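Long-range contacts in putative Type I topoisomerase (Deinococcus radiodurans, PDB 3M4A), which probably relaxes DNA supercoils as a type IB topoisomerase, breaking one strand of the duplex and rejoining it without ATP: residues L105-L113 with V123-L131; V161-F169 with K181-M192. All blocks are in the same frame, centred on the assembly; numbering follows the deposited sequence.

Interaction 1 (L105-L113 with V123-L131); sequences LKVATTADL and VMALMTRLL. With ACY (acetic acid), chain D; nucleotides of chain B; nucleotides of chain C.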
loop_
_atom_site.group_PDB
_atom_site.type_symbol
_atom_site.label_atom_id
_atom_site.label_comp_id
_atom_site.label_asym_id
_atom_site.label_seq_id
_atom_site.Cartn_x
_atom_site.Cartn_y
_atom_site.Cartn_z
ATOM N N LEU A 105 0.413 -8.633 -4.988
ATOM C CA LEU A 105 -0.188 -7.365 -5.403
ATOM C C LEU A 105 0.427 -6.871 -6.702
ATOM O O LEU A 105 -0.291 -6.438 -7.590
ATOM C CB LEU A 105 -0.005 -6.283 -4.340
ATOM C CG LEU A 105 -0.433 -4.858 -4.683
ATOM C CD1 LEU A 105 -1.913 -4.821 -4.970
ATOM C CD2 LEU A 105 -0.028 -3.900 -3.543
ATOM N N LYS A 106 1.757 -6.894 -6.779
ATOM C CA LYS A 106 2.478 -6.427 -7.975
ATOM C C LYS A 106 2.132 -7.227 -9.226
ATOM O O LYS A 106 1.957 -6.663 -10.304
ATOM C CB LYS A 106 3.987 -6.448 -7.745
ATOM C CG LYS A 106 4.464 -5.400 -6.747
ATOM C CD LYS A 106 4.428 -4.031 -7.313
ATOM C CE LYS A 106 5.442 -3.864 -8.438
ATOM N NZ LYS A 106 5.199 -2.617 -9.162
ATOM N N VAL A 107 2.026 -8.544 -9.086
ATOM C CA VAL A 107 1.637 -9.382 -10.218
ATOM C C VAL A 107 0.234 -9.007 -10.711
ATOM O O VAL A 107 -0.007 -8.801 -11.916
ATOM C CB VAL A 107 1.694 -10.877 -9.837
ATOM C CG1 VAL A 107 1.015 -11.761 -10.921
ATOM C CG2 VAL A 107 3.141 -11.297 -9.596
ATOM N N ALA A 108 -0.690 -8.876 -9.769
ATOM C CA ALA A 108 -2.070 -8.547 -10.091
ATOM C C ALA A 108 -2.198 -7.155 -10.716
ATOM O O ALA A 108 -2.883 -6.977 -11.733
ATOM C CB ALA A 108 -2.913 -8.639 -8.855
ATOM N N THR A 109 -1.532 -6.159 -10.122
ATOM C CA THR A 109 -1.649 -4.790 -10.637
ATOM C C THR A 109 -0.923 -4.625 -11.982
ATOM O O THR A 109 -1.428 -3.953 -12.869
ATOM C CB THR A 109 -1.241 -3.703 -9.599
ATOM O OG1 THR A 109 0.117 -3.879 -9.189
ATOM C CG2 THR A 109 -2.149 -3.763 -8.387
ATOM N N THR A 110 0.230 -5.259 -12.158
ATOM C CA THR A 110 0.892 -5.234 -13.474
ATOM C C THR A 110 -0.036 -5.796 -14.560
ATOM O O THR A 110 -0.169 -5.202 -15.629
ATOM C CB THR A 110 2.237 -5.993 -13.448
ATOM O OG1 THR A 110 3.160 -5.275 -12.618
ATOM C CG2 THR A 110 2.812 -6.133 -14.850
ATOM N N ALA A 111 -0.678 -6.926 -14.274
ATOM C CA ALA A 111 -1.593 -7.539 -15.238
ATOM C C ALA A 111 -2.659 -6.535 -15.680
ATOM O O ALA A 111 -2.851 -6.297 -16.891
ATOM C CB ALA A 111 -2.220 -8.818 -14.659
ATOM N N ASP A 112 -3.295 -5.873 -14.716
ATOM C CA ASP A 112 -4.308 -4.848 -15.023
ATOM C C ASP A 112 -3.760 -3.643 -15.795
ATOM O O ASP A 112 -4.448 -3.067 -16.648
ATOM C CB ASP A 112 -4.993 -4.382 -13.737
ATOM C CG ASP A 112 -5.942 -5.439 -13.150
ATOM O OD1 ASP A 112 -6.597 -6.166 -13.934
ATOM O OD2 ASP A 112 -6.050 -5.522 -11.906
ATOM N N LEU A 113 -2.516 -3.256 -15.514
ATOM C CA LEU A 113 -1.884 -2.131 -16.194
ATOM C C LEU A 113 -1.564 -2.391 -17.675
ATOM O O LEU A 113 -1.436 -1.456 -18.458
ATOM C CB LEU A 113 -0.590 -1.742 -15.456
ATOM C CG LEU A 113 -0.779 -1.081 -14.089
ATOM C CD1 LEU A 113 0.558 -0.986 -13.372
ATOM C CD2 LEU A 113 -1.445 0.296 -14.231
ATOM N N VAL A 123 -7.109 1.936 -14.249
ATOM C CA VAL A 123 -7.107 3.178 -13.457
ATOM C C VAL A 123 -6.979 2.843 -11.964
ATOM O O VAL A 123 -6.223 3.499 -11.241
ATOM C CB VAL A 123 -8.322 4.076 -13.737
ATOM C CG1 VAL A 123 -8.232 5.370 -12.948
ATOM C CG2 VAL A 123 -8.383 4.422 -15.230
ATOM N N MET A 124 -7.685 1.807 -11.503
ATOM C CA MET A 124 -7.554 1.371 -10.106
ATOM C C MET A 124 -6.171 0.810 -9.774
ATOM O O MET A 124 -5.674 1.027 -8.674
ATOM C CB MET A 124 -8.667 0.401 -9.725
ATOM C CG MET A 124 -9.974 1.122 -9.662
ATOM S SD MET A 124 -11.392 0.164 -9.094
ATOM C CE MET A 124 -11.497 -1.110 -10.332
ATOM N N ALA A 125 -5.553 0.112 -10.720
ATOM C CA ALA A 125 -4.170 -0.344 -10.531
ATOM C C ALA A 125 -3.214 0.848 -10.400
ATOM O O ALA A 125 -2.274 0.810 -9.579
ATOM C CB ALA A 125 -3.741 -1.268 -11.693
ATOM N N LEU A 126 -3.423 1.893 -11.201
ATOM C CA LEU A 126 -2.605 3.114 -11.119
ATOM C C LEU A 126 -2.791 3.781 -9.743
ATOM O O LEU A 126 -1.826 4.213 -9.083
ATOM C CB LEU A 126 -2.996 4.092 -12.233
ATOM C CG LEU A 126 -2.630 3.696 -13.666
ATOM C CD1 LEU A 126 -3.381 4.550 -14.687
ATOM C CD2 LEU A 126 -1.107 3.878 -13.845
ATOM N N MET A 127 -4.038 3.841 -9.294
ATOM C CA MET A 127 -4.341 4.418 -7.981
ATOM C C MET A 127 -3.722 3.614 -6.844
ATOM O O MET A 127 -3.223 4.194 -5.891
ATOM C CB MET A 127 -5.863 4.551 -7.792
ATOM C CG MET A 127 -6.490 5.576 -8.717
ATOM S SD MET A 127 -8.292 5.445 -8.767
ATOM C CE MET A 127 -8.698 6.525 -7.397
ATOM N N THR A 128 -3.728 2.285 -6.975
ATOM C CA THR A 128 -3.144 1.385 -5.984
ATOM C C THR A 128 -1.632 1.575 -5.957
ATOM O O THR A 128 -1.024 1.599 -4.890
ATOM C CB THR A 128 -3.502 -0.075 -6.246
ATOM O OG1 THR A 128 -4.927 -0.223 -6.205
ATOM C CG2 THR A 128 -2.905 -0.972 -5.162
ATOM N N ARG A 129 -1.023 1.733 -7.125
ATOM C CA ARG A 129 0.415 2.045 -7.151
ATOM C C ARG A 129 0.688 3.354 -6.424
ATOM O O ARG A 129 1.645 3.461 -5.671
ATOM C CB ARG A 129 0.985 2.069 -8.574
ATOM C CG ARG A 129 2.488 2.335 -8.605
ATOM C CD ARG A 129 3.051 2.091 -9.976
ATOM N NE ARG A 129 3.046 0.659 -10.266
ATOM C CZ ARG A 129 3.454 0.124 -11.412
ATOM N NH1 ARG A 129 3.973 0.869 -12.373
ATOM N NH2 ARG A 129 3.395 -1.185 -11.561
ATOM N N LEU A 130 -0.141 4.361 -6.637
ATOM C CA LEU A 130 0.041 5.640 -5.915
ATOM C C LEU A 130 -0.101 5.514 -4.380
ATOM O O LEU A 130 0.650 6.138 -3.645
ATOM C CB LEU A 130 -0.907 6.698 -6.458
ATOM C CG LEU A 130 -0.537 7.183 -7.866
ATOM C CD1 LEU A 130 -1.688 7.948 -8.511
ATOM C CD2 LEU A 130 0.732 8.052 -7.776
ATOM N N LEU A 131 -1.044 4.697 -3.917
ATOM C CA LEU A 131 -1.163 4.400 -2.473
ATOM C C LEU A 131 0.119 3.770 -1.943
ATOM O O LEU A 131 0.606 4.120 -0.866
ATOM C CB LEU A 131 -2.327 3.450 -2.203
ATOM C CG LEU A 131 -3.759 3.890 -2.456
ATOM C CD1 LEU A 131 -4.756 2.721 -2.331
ATOM C CD2 LEU A 131 -4.144 5.064 -1.546
HETATM C C ACY D . 2.147 -1.130 -7.153
HETATM O O ACY D . 2.029 -1.190 -8.401
HETATM O OXT ACY D . 3.121 -0.579 -6.595
HETATM C CH3 ACY D . 1.084 -1.755 -6.303
ATOM P P DC B 10 4.682 -2.102 -14.935
ATOM O OP1 DC B 10 4.250 -2.920 -13.807
ATOM O OP2 DC B 10 4.859 -0.648 -14.704
ATOM O "O5'" DC B 10 6.094 -2.666 -15.407
ATOM C "C5'" DC B 10 6.234 -4.076 -15.651
ATOM C "C4'" DC B 10 7.568 -4.345 -16.303
ATOM O "O4'" DC B 10 7.589 -3.770 -17.645
ATOM C "C3'" DC B 10 8.779 -3.755 -15.577
ATOM O "O3'" DC B 10 9.870 -4.646 -15.644
ATOM C "C2'" DC B 10 9.099 -2.511 -16.377
ATOM C "C1'" DC B 10 8.817 -3.054 -17.765
ATOM N N1 DC B 10 8.656 -2.047 -18.827
ATOM C C2 DC B 10 8.951 -2.440 -20.139
ATOM O O2 DC B 10 9.337 -3.605 -20.359
ATOM N N3 DC B 10 8.826 -1.536 -21.129
ATOM C C4 DC B 10 8.431 -0.291 -20.871
ATOM N N4 DC B 10 8.315 0.549 -21.897
ATOM C C5 DC B 10 8.116 0.126 -19.543
ATOM C C6 DC B 10 8.251 -0.775 -18.563
ATOM P P DT C 7 -0.963 -11.878 -18.097
ATOM O OP1 DT C 7 -1.243 -11.740 -16.642
ATOM O OP2 DT C 7 -1.045 -13.219 -18.740
ATOM O "O5'" DT C 7 -1.923 -10.869 -18.856
ATOM C "C5'" DT C 7 -2.094 -9.575 -18.316
ATOM C "C4'" DT C 7 -2.689 -8.639 -19.331
ATOM O "O4'" DT C 7 -1.823 -8.545 -20.490
ATOM C "C3'" DT C 7 -4.033 -9.079 -19.875
ATOM O "O3'" DT C 7 -5.043 -8.780 -18.929
ATOM C "C2'" DT C 7 -4.118 -8.264 -21.150
ATOM C "C1'" DT C 7 -2.665 -8.210 -21.576
ATOM N N1 DT C 7 -2.302 -9.142 -22.696
ATOM C C2 DT C 7 -2.445 -8.615 -23.953
ATOM O O2 DT C 7 -2.873 -7.509 -24.170
ATOM N N3 DT C 7 -2.077 -9.437 -24.965
ATOM C C4 DT C 7 -1.578 -10.693 -24.838
ATOM O O4 DT C 7 -1.278 -11.300 -25.858
ATOM C C5 DT C 7 -1.459 -11.229 -23.497
ATOM C C7 DT C 7 -0.943 -12.624 -23.265
ATOM C C6 DT C 7 -1.819 -10.418 -22.474
ATOM P P DG B 9 1.698 1.267 -20.249
ATOM O OP1 DG B 9 0.389 1.793 -19.759
ATOM O OP2 DG B 9 2.772 2.202 -20.641
ATOM O "O5'" DG B 9 2.330 0.258 -19.186
ATOM C "C5'" DG B 9 1.565 -0.785 -18.634
ATOM C "C4'" DG B 9 2.457 -1.908 -18.129
ATOM O "O4'" DG B 9 3.187 -2.567 -19.192
ATOM C "C3'" DG B 9 3.566 -1.439 -17.195
ATOM O "O3'" DG B 9 3.701 -2.394 -16.162
ATOM C "C2'" DG B 9 4.790 -1.248 -18.107
ATOM C "C1'" DG B 9 4.622 -2.384 -19.080
ATOM N N9 DG B 9 5.019 -2.174 -20.465
ATOM C C8 DG B 9 4.779 -1.070 -21.220
ATOM N N7 DG B 9 5.153 -1.162 -22.464
ATOM C C5 DG B 9 5.679 -2.432 -22.541
ATOM C C6 DG B 9 6.243 -3.115 -23.636
ATOM O O6 DG B 9 6.391 -2.744 -24.804
ATOM N N1 DG B 9 6.648 -4.378 -23.269
ATOM C C2 DG B 9 6.530 -4.933 -22.019
ATOM N N2 DG B 9 6.977 -6.184 -21.836
ATOM N N3 DG B 9 5.978 -4.313 -20.998
ATOM C C4 DG B 9 5.613 -3.064 -21.324
HETATM O O HOH W 1 2.634 -3.693 -10.228
HETATM O O HOH W 2 0.011 -0.884 -10.136
#

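Interaction 2 (V161-F169 with K181-M192); sequences VVDGNTVTF and KATSDRTLAANM. With nucleotides of chain B.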
loop_
_atom_site.group_PDB
_atom_site.type_symbol
_atom_site.label_atom_id
_atom_site.label_comp_id
_atom_site.label_asym_id
_atom_site.label_seq_id
_atom_site.Cartn_x
_atom_site.Cartn_y
_atom_site.Cartn_z
ATOM N N VAL A 161 0.825 17.838 -11.691
ATOM C CA VAL A 161 1.579 18.231 -12.902
ATOM C C VAL A 161 2.592 17.110 -13.213
ATOM O O VAL A 161 3.102 16.462 -12.305
ATOM C CB VAL A 161 2.288 19.613 -12.742
ATOM C CG1 VAL A 161 3.465 19.537 -11.793
ATOM C CG2 VAL A 161 2.723 20.166 -14.121
ATOM N N VAL A 162 2.858 16.903 -14.497
ATOM C CA VAL A 162 3.815 15.906 -14.968
ATOM C C VAL A 162 4.961 16.631 -15.686
ATOM O O VAL A 162 4.736 17.428 -16.592
ATOM C CB VAL A 162 3.143 14.898 -15.923
ATOM C CG1 VAL A 162 4.113 13.813 -16.349
ATOM C CG2 VAL A 162 1.882 14.285 -15.276
ATOM N N ASP A 163 6.191 16.380 -15.256
ATOM C CA ASP A 163 7.383 16.934 -15.916
ATOM C C ASP A 163 8.309 15.756 -16.201
ATOM O O ASP A 163 8.973 15.243 -15.304
ATOM C CB ASP A 163 8.007 17.996 -15.016
ATOM C CG ASP A 163 9.272 18.590 -15.585
ATOM O OD1 ASP A 163 9.369 18.772 -16.818
ATOM O OD2 ASP A 163 10.158 18.892 -14.763
ATOM N N GLY A 164 8.334 15.302 -17.450
ATOM C CA GLY A 164 8.997 14.057 -17.794
ATOM C C GLY A 164 8.460 12.891 -16.996
ATOM O O GLY A 164 7.260 12.586 -17.066
ATOM N N ASN A 165 9.330 12.243 -16.226
ATOM C CA ASN A 165 8.912 11.110 -15.408
ATOM C C ASN A 165 8.548 11.490 -13.986
ATOM O O ASN A 165 8.257 10.584 -13.181
ATOM C CB ASN A 165 9.993 10.039 -15.360
ATOM C CG ASN A 165 10.109 9.251 -16.660
ATOM O OD1 ASN A 165 9.122 8.980 -17.335
ATOM N ND2 ASN A 165 11.328 8.847 -16.982
ATOM N N THR A 166 8.649 12.780 -13.668
ATOM C CA THR A 166 8.299 13.286 -12.332
ATOM C C THR A 166 6.813 13.652 -12.333
ATOM O O THR A 166 6.399 14.551 -13.080
ATOM C CB THR A 166 9.138 14.509 -11.899
ATOM O OG1 THR A 166 10.548 14.223 -12.038
ATOM C CG2 THR A 166 8.827 14.876 -10.446
ATOM N N VAL A 167 6.021 12.990 -11.490
ATOM C CA VAL A 167 4.621 13.414 -11.284
ATOM C C VAL A 167 4.590 14.083 -9.915
ATOM O O VAL A 167 5.023 13.487 -8.948
ATOM C CB VAL A 167 3.627 12.239 -11.309
ATOM C CG1 VAL A 167 2.206 12.707 -11.039
ATOM C CG2 VAL A 167 3.669 11.505 -12.651
ATOM N N THR A 168 4.092 15.311 -9.844
ATOM C CA THR A 168 4.033 16.047 -8.579
ATOM C C THR A 168 2.581 16.359 -8.250
ATOM O O THR A 168 1.853 16.828 -9.094
ATOM C CB THR A 168 4.840 17.368 -8.643
ATOM O OG1 THR A 168 6.230 17.074 -8.854
ATOM C CG2 THR A 168 4.699 18.169 -7.354
ATOM N N PHE A 169 2.192 16.096 -7.009
ATOM C CA PHE A 169 0.862 16.413 -6.509
ATOM C C PHE A 169 0.981 17.505 -5.461
ATOM O O PHE A 169 1.852 17.438 -4.609
ATOM C CB PHE A 169 0.261 15.179 -5.840
ATOM C CG PHE A 169 0.092 14.011 -6.758
ATOM C CD1 PHE A 169 -1.093 13.826 -7.457
ATOM C CD2 PHE A 169 1.109 13.081 -6.912
ATOM C CE1 PHE A 169 -1.256 12.734 -8.300
ATOM C CE2 PHE A 169 0.936 11.982 -7.758
ATOM C CZ PHE A 169 -0.245 11.812 -8.433
ATOM N N LYS A 181 3.391 15.390 -2.806
ATOM C CA LYS A 181 3.803 14.026 -3.077
ATOM C C LYS A 181 4.386 13.984 -4.469
ATOM O O LYS A 181 4.062 14.814 -5.282
ATOM C CB LYS A 181 2.597 13.105 -3.001
ATOM C CG LYS A 181 1.941 13.155 -1.628
ATOM C CD LYS A 181 0.882 12.120 -1.462
ATOM C CE LYS A 181 0.360 12.098 -0.039
ATOM N NZ LYS A 181 1.316 11.521 0.965
ATOM N N ALA A 182 5.258 13.018 -4.719
ATOM C CA ALA A 182 5.899 12.924 -6.035
ATOM C C ALA A 182 6.268 11.494 -6.327
ATOM O O ALA A 182 6.557 10.722 -5.422
ATOM C CB ALA A 182 7.141 13.808 -6.100
ATOM N N THR A 183 6.291 11.161 -7.614
ATOM C CA THR A 183 6.643 9.801 -8.066
ATOM C C THR A 183 7.612 9.898 -9.240
ATOM O O THR A 183 7.665 10.923 -9.902
ATOM C CB THR A 183 5.394 8.973 -8.504
ATOM O OG1 THR A 183 4.749 9.574 -9.625
ATOM C CG2 THR A 183 4.399 8.833 -7.328
ATOM N N SER A 184 8.353 8.820 -9.477
ATOM C CA SER A 184 9.351 8.759 -10.543
ATOM C C SER A 184 9.100 7.643 -11.552
ATOM O O SER A 184 9.851 7.519 -12.538
ATOM C CB SER A 184 10.759 8.628 -9.939
ATOM O OG SER A 184 10.875 7.472 -9.099
ATOM N N ASP A 185 8.061 6.841 -11.323
ATOM C CA ASP A 185 7.755 5.676 -12.155
ATOM C C ASP A 185 7.302 6.100 -13.556
ATOM O O ASP A 185 6.442 6.971 -13.707
ATOM C CB ASP A 185 6.649 4.851 -11.501
ATOM C CG ASP A 185 6.264 3.633 -12.321
ATOM O OD1 ASP A 185 7.138 2.760 -12.534
ATOM O OD2 ASP A 185 5.102 3.554 -12.748
ATOM N N ARG A 186 7.896 5.475 -14.574
ATOM C CA ARG A 186 7.589 5.767 -15.971
ATOM C C ARG A 186 6.128 5.535 -16.303
ATOM O O ARG A 186 5.514 6.328 -17.047
ATOM C CB ARG A 186 8.428 4.857 -16.895
ATOM C CG ARG A 186 9.890 5.132 -16.928
ATOM C CD ARG A 186 10.578 4.094 -17.840
ATOM N NE ARG A 186 10.682 2.745 -17.257
ATOM C CZ ARG A 186 11.120 1.666 -17.913
ATOM N NH1 ARG A 186 11.465 1.746 -19.184
ATOM N NH2 ARG A 186 11.208 0.498 -17.305
ATOM N N THR A 187 5.583 4.430 -15.794
ATOM C CA THR A 187 4.210 4.016 -16.099
ATOM C C THR A 187 3.220 5.011 -15.512
ATOM O O THR A 187 2.297 5.447 -16.199
ATOM C CB THR A 187 3.973 2.565 -15.654
ATOM O OG1 THR A 187 4.802 1.728 -16.470
ATOM C CG2 THR A 187 2.511 2.153 -15.816
ATOM N N LEU A 188 3.447 5.434 -14.274
ATOM C CA LEU A 188 2.603 6.476 -13.682
ATOM C C LEU A 188 2.649 7.741 -14.493
ATOM O O LEU A 188 1.612 8.320 -14.756
ATOM C CB LEU A 188 3.003 6.794 -12.236
ATOM C CG LEU A 188 2.634 5.743 -11.177
ATOM C CD1 LEU A 188 3.227 6.055 -9.804
ATOM C CD2 LEU A 188 1.116 5.574 -11.063
ATOM N N ALA A 189 3.847 8.185 -14.886
ATOM C CA ALA A 189 3.949 9.440 -15.639
ATOM C C ALA A 189 3.220 9.383 -16.981
ATOM O O ALA A 189 2.449 10.282 -17.304
ATOM C CB ALA A 189 5.415 9.855 -15.824
ATOM N N ALA A 190 3.408 8.299 -17.724
ATOM C CA ALA A 190 2.770 8.156 -19.042
ATOM C C ALA A 190 1.234 8.130 -18.944
ATOM O O ALA A 190 0.525 8.773 -19.732
ATOM C CB ALA A 190 3.264 6.889 -19.712
ATOM N N ASN A 191 0.731 7.402 -17.952
ATOM C CA ASN A 191 -0.706 7.257 -17.798
ATOM C C ASN A 191 -1.341 8.467 -17.127
ATOM O O ASN A 191 -2.501 8.769 -17.392
ATOM C CB ASN A 191 -1.049 5.979 -17.081
ATOM C CG ASN A 191 -0.934 4.775 -17.991
ATOM O OD1 ASN A 191 -1.818 4.528 -18.820
ATOM N ND2 ASN A 191 0.161 4.031 -17.865
ATOM N N MET A 192 -0.591 9.182 -16.294
ATOM C CA MET A 192 -1.101 10.435 -15.738
ATOM C C MET A 192 -1.345 11.437 -16.873
ATOM O O MET A 192 -2.336 12.181 -16.869
ATOM C CB MET A 192 -0.136 11.005 -14.700
ATOM C CG MET A 192 -0.673 12.175 -13.918
ATOM S SD MET A 192 -2.193 11.767 -13.044
ATOM C CE MET A 192 -1.552 10.805 -11.678
ATOM P P DC B 10 4.682 -2.102 -14.935
ATOM O OP1 DC B 10 4.250 -2.920 -13.807
ATOM O OP2 DC B 10 4.859 -0.648 -14.704
ATOM O "O5'" DC B 10 6.094 -2.666 -15.407
ATOM C "C5'" DC B 10 6.234 -4.076 -15.651
ATOM C "C4'" DC B 10 7.568 -4.345 -16.303
ATOM O "O4'" DC B 10 7.589 -3.770 -17.645
ATOM C "C3'" DC B 10 8.779 -3.755 -15.577
ATOM O "O3'" DC B 10 9.870 -4.646 -15.644
ATOM C "C2'" DC B 10 9.099 -2.511 -16.377
ATOM C "C1'" DC B 10 8.817 -3.054 -17.765
ATOM N N1 DC B 10 8.656 -2.047 -18.827
ATOM C C2 DC B 10 8.951 -2.440 -20.139
ATOM O O2 DC B 10 9.337 -3.605 -20.359
ATOM N N3 DC B 10 8.826 -1.536 -21.129
ATOM C C4 DC B 10 8.431 -0.291 -20.871
ATOM N N4 DC B 10 8.315 0.549 -21.897
ATOM C C5 DC B 10 8.116 0.126 -19.543
ATOM C C6 DC B 10 8.251 -0.775 -18.563
ATOM P P DG B 9 1.698 1.267 -20.249
ATOM O OP1 DG B 9 0.389 1.793 -19.759
ATOM O OP2 DG B 9 2.772 2.202 -20.641
ATOM O "O5'" DG B 9 2.330 0.258 -19.186
ATOM C "C5'" DG B 9 1.565 -0.785 -18.634
ATOM C "C4'" DG B 9 2.457 -1.908 -18.129
ATOM O "O4'" DG B 9 3.187 -2.567 -19.192
ATOM C "C3'" DG B 9 3.566 -1.439 -17.195
ATOM O "O3'" DG B 9 3.701 -2.394 -16.162
ATOM C "C2'" DG B 9 4.790 -1.248 -18.107
ATOM C "C1'" DG B 9 4.622 -2.384 -19.080
ATOM N N9 DG B 9 5.019 -2.174 -20.465
ATOM C C8 DG B 9 4.779 -1.070 -21.220
ATOM N N7 DG B 9 5.153 -1.162 -22.464
ATOM C C5 DG B 9 5.679 -2.432 -22.541
ATOM C C6 DG B 9 6.243 -3.115 -23.636
ATOM O O6 DG B 9 6.391 -2.744 -24.804
ATOM N N1 DG B 9 6.648 -4.378 -23.269
ATOM C C2 DG B 9 6.530 -4.933 -22.019
ATOM N N2 DG B 9 6.977 -6.184 -21.836
ATOM N N3 DG B 9 5.978 -4.313 -20.998
ATOM C C4 DG B 9 5.613 -3.064 -21.324
ATOM P P DG B 11 10.537 -5.233 -14.335
ATOM O OP1 DG B 11 9.515 -6.103 -13.714
ATOM O OP2 DG B 11 11.229 -4.130 -13.652
ATOM O "O5'" DG B 11 11.640 -6.190 -14.998
ATOM C "C5'" DG B 11 11.286 -7.297 -15.797
ATOM C "C4'" DG B 11 12.308 -7.510 -16.895
ATOM O "O4'" DG B 11 12.145 -6.515 -17.948
ATOM C "C3'" DG B 11 13.759 -7.383 -16.429
ATOM O "O3'" DG B 11 14.509 -8.408 -17.054
ATOM C "C2'" DG B 11 14.151 -5.972 -16.851
ATOM C "C1'" DG B 11 13.367 -5.787 -18.140
ATOM N N9 DG B 11 12.999 -4.415 -18.506
ATOM C C8 DG B 11 12.541 -3.446 -17.672
ATOM N N7 DG B 11 12.263 -2.332 -18.266
ATOM C C5 DG B 11 12.541 -2.587 -19.598
ATOM C C6 DG B 11 12.426 -1.743 -20.718
ATOM O O6 DG B 11 12.058 -0.560 -20.752
ATOM N N1 DG B 11 12.807 -2.368 -21.893
ATOM C C2 DG B 11 13.254 -3.675 -21.957
ATOM N N2 DG B 11 13.576 -4.103 -23.189
ATOM N N3 DG B 11 13.378 -4.491 -20.911
ATOM C C4 DG B 11 12.988 -3.878 -19.761
HETATM O O HOH W 3 6.071 9.222 -12.056
HETATM O O HOH W 4 6.890 8.155 -18.780
#

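Interaction 1 (L105-L113 with V123-L131)
A125 and T109 meet where the two helices run closest: the methyl CB of A125 lies 3.7 Å from T109 O, with CB of T109 and CB of D112 also near, and the small side chain of A125 is consistent with the close approach. Further apolar contacts flank this point. L105 and T128 reach toward each other tip to tip, CD1 to CG2 at 4.0 Å; T128 turns its OG1 back to M124 O in its own helix, which leaves CG2 for the partner. L113 splits its two methyls, CD2 packing 3.6 Å from CD2 of L126 while CD1 lies over one face of the R129 guanidinium, toward its rim.

The two segments belong to helices 91-113 and 120-134, consecutive helices of the type IB catalytic core, whose axes here approach to 8.5 Å at 137° between their directions. T110, A111, L113 and R129 line the side of the pair that meets the DNA.

Polar groups gather round R129, which makes no direct hydrogen bond to the other segment. Its chain starts with CG trans to N (chi1 -178°) and runs past a bound acetic acid, probably from the crystallisation liquor, to whose O the NE donates at 2.8 Å, nearly straight at 174°. The guanidinium then forks onto the phosphate of DC10 of chain B, NH1 to OP2 at 2.9 Å and NH2 to OP1 at 3.0 Å. K106 crosses R129 at about a right angle; one water accepts from K106 NZ and R129 NH2 alike. H132 also binds the acetic acid, and D112 turns its carboxylate to R121 and Y225.

Interaction 2 (V161-F169 with K181-M192)
Strands 166-169 and 181-183 run antiparallel at 165°, and the pairs V167-T183 and F169-K181 are hydrogen-bonded ones, with T168-A182 the non-hydrogen-bonded pair between them. The straightest of the four bonds, F169 N to K181 O, spans 2.9 Å at 178°. A type II' turn from D163 to T166 leads from strand 161-163 back into strand 166-169, which pairs with it, and helix 186-192 follows the third strand, its axis crossing strand 166-169 at 68°.

Packing against that helix is mostly aliphatic. The methyl CB of A189 fits against the turn, 3.5 Å from G164 O, while V167 CG2 lies 3.6 Å from A189 CA. In one of its two modelled conformers, M192 brings CG to 3.6 Å from V162 CG2, a less certain contact. Beside V167, T183 directs OG1 to a water that donates to N165 O and D185 O, tying the turn to the start of the helix. There D185 is the N-cap, its OD2 accepting from L188 N.

N165 lies alongside R186, whose guanidinium continues into the DNA: NH1 donates to O6 of DG11 of chain B at 2.9 Å and NH2 to its N7 at 3.2 Å, a two-pronged reading of a guanine edge. One face of the guanidinium lies against the DC10 base of chain B, near C5. A leucine here would probably leave both acceptors without their donors and the DC10 base without the flat group lying against it.

Around the contact, K122 of helix 120-134 packs on N191, F136 meets F169 edge-to-face, and V160 of strand 160-163 touches V167 and F169.

Interactions 1 and 2, with centres about 15 Å apart, show how neighbouring contacts can share one ligand. Helix 120-134 joins them: R129 NH1 forms a salt bridge with D185 OD2 at 2.9 Å, so the carboxylate that caps the helix of interaction 2 probably also helps to steer the guanidinium of interaction 1. Apolar contacts extend the seam, L126 CD1 lying 3.6 Å from N191 CB and L130 CD2 3.8 Å from T183 CG2. Both contacts then meet on the DNA strand of chain B. T187 OG1 donates to OP2 of DC10, the same phosphate that R129 grips, while N191 ND2 holds OP1 of the preceding nucleotide, DG9, at 2.9 Å.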